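Local coordinates for cell division protein SepF (Methanobrevibacter smithii, PDB 7AL1), which anchors the cell-division protein FtsZ to the membrane in this archaeon, the chain here being its C-terminal, probably FtsZ-binding, domain, at residues 27-30 / 31-35. Numbering follows the deposited sequence.
Sequences YVVD and QVLEE. With TRS (2-amino-2-hydroxymethyl-propane-1,3-diol), chain B.
Tyr27 and Gln31 meet one turn apart on helix 22-33, the crossover helix of a beta-alpha-beta unit that links the parallel strands 13-17 and 39-42 of the SepF domain. With CG of Tyr27 anti to the backbone N (chi1 179°), the ring leans along the helix toward its C-terminal end, and Gln31 CG sits over one face in a CH-pi contact, 4.0 Å from the ring centroid. The Gln31 chain bends at chi2 and brings its amide across the ring, the two planes 28° apart, but Tyr27 OH and Gln31 NE2 do not hydrogen-bond; OE1 is instead taken by Asn37 ND2. Replacing the tyrosine by an alanine would probably leave Gln31 CG and NE2 without the ring they lie against and take away the surface on which Lys96 of the second subunit packs. Val28 is buried against Ile17, Val39 and Leu41 of the two strands, while its carbonyl accepts a bond from Val32 N (3.1 Å). On another side of the helix, Val29 CG1 lies 3.6 Å from Leu33 CD1, the two side chains running alongside each other. Asp30 and Glu34 also point the same way, their carboxylates stacked with planes 8° apart and OD1 of Asp30 3.8 Å from OE2 of Glu34. This closeness of like charges is probably eased by a Tris molecule, probably from the crystallisation liquor, whose amine, probably protonated, bonds Glu34 OE2 and, weakly, both oxygens of Asp30. Tris O3 donates to Glu34 OE1 (2.7 Å), and a water donates to Asp30 OD1. Asp30 O is gripped by two amides, Glu34 N at 2.8 Å, tilted from the carbonyl plane, and Glu35 N at 3.2 Å, lying in it.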
# COMPACT_ATOMS: atom_id res chain seq x y z
N TYR A 27 9.86 2.68 -15.48
CA TYR A 27 10.17 3.50 -14.33
C TYR A 27 9.83 2.79 -13.02
O TYR A 27 10.59 2.90 -12.06
CB TYR A 27 9.41 4.82 -14.43
CG TYR A 27 9.63 5.75 -13.27
CD1 TYR A 27 10.82 6.46 -13.12
CD2 TYR A 27 8.67 5.91 -12.29
CE1 TYR A 27 11.01 7.31 -12.04
CE2 TYR A 27 8.86 6.76 -11.22
CZ TYR A 27 10.03 7.43 -11.09
OH TYR A 27 10.17 8.27 -10.01
N VAL A 28 8.68 2.12 -12.96
CA VAL A 28 8.33 1.32 -11.79
C VAL A 28 9.44 0.33 -11.48
O VAL A 28 9.87 0.18 -10.34
CB VAL A 28 6.99 0.60 -12.02
CG1 VAL A 28 6.75 -0.48 -10.99
CG2 VAL A 28 5.85 1.57 -12.03
N VAL A 29 9.90 -0.38 -12.52
CA VAL A 29 10.95 -1.37 -12.32
C VAL A 29 12.18 -0.72 -11.73
O VAL A 29 12.81 -1.23 -10.79
CB VAL A 29 11.29 -2.05 -13.66
CG1 VAL A 29 12.48 -2.99 -13.54
CG2 VAL A 29 10.08 -2.82 -14.16
N ASP A 30 12.57 0.43 -12.29
CA ASP A 30 13.77 1.09 -11.80
C ASP A 30 13.62 1.52 -10.34
O ASP A 30 14.58 1.45 -9.57
CB ASP A 30 14.11 2.29 -12.69
CG ASP A 30 14.59 1.89 -14.07
OD1 ASP A 30 14.81 0.69 -14.29
OD2 ASP A 30 14.72 2.79 -14.91
N GLN A 31 12.42 1.95 -9.94
CA GLN A 31 12.20 2.35 -8.55
C GLN A 31 12.41 1.18 -7.61
O GLN A 31 13.03 1.32 -6.55
CB GLN A 31 10.81 2.94 -8.39
CG GLN A 31 10.70 4.33 -8.98
CD GLN A 31 11.57 5.30 -8.20
OE1 GLN A 31 11.47 5.40 -6.97
NE2 GLN A 31 12.46 6.00 -8.89
N VAL A 32 11.86 0.02 -7.95
CA VAL A 32 12.00 -1.15 -7.10
C VAL A 32 13.43 -1.65 -7.11
O VAL A 32 14.01 -1.91 -6.04
CB VAL A 32 11.02 -2.25 -7.54
CG1 VAL A 32 11.18 -3.49 -6.67
CG2 VAL A 32 9.60 -1.76 -7.47
N LEU A 33 14.02 -1.80 -8.31
CA LEU A 33 15.30 -2.51 -8.44
C LEU A 33 16.50 -1.60 -8.20
O LEU A 33 17.51 -2.05 -7.64
CB LEU A 33 15.41 -3.11 -9.85
CG LEU A 33 14.31 -4.11 -10.14
CD1 LEU A 33 14.68 -4.83 -11.43
CD2 LEU A 33 14.13 -5.11 -9.02
N GLU A 34 16.46 -0.37 -8.71
CA GLU A 34 17.61 0.52 -8.57
C GLU A 34 17.53 1.39 -7.33
O GLU A 34 18.54 1.65 -6.68
CB GLU A 34 17.73 1.40 -9.80
CG GLU A 34 17.93 0.60 -11.04
CD GLU A 34 18.05 1.41 -12.29
OE1 GLU A 34 17.73 2.62 -12.28
OE2 GLU A 34 18.51 0.85 -13.31
N GLU A 35 16.34 1.85 -6.97
CA GLU A 35 16.19 2.71 -5.80
C GLU A 35 15.76 1.95 -4.55
O GLU A 35 15.78 2.54 -3.46
CB GLU A 35 15.18 3.83 -6.08
CG GLU A 35 15.48 4.66 -7.32
CD GLU A 35 16.86 5.29 -7.30
OE1 GLU A 35 17.26 5.83 -6.25
OE2 GLU A 35 17.57 5.23 -8.34
C TRS B . 17.96 2.97 -16.34
C1 TRS B . 19.42 2.69 -16.80
C2 TRS B . 17.08 3.31 -17.53
C3 TRS B . 17.91 4.11 -15.34
N TRS B . 17.47 1.63 -15.70
O1 TRS B . 20.01 3.78 -17.49
O2 TRS B . 16.97 2.21 -18.42
O3 TRS B . 18.85 3.94 -14.29
O HOH W 1 16.25 -1.36 -13.78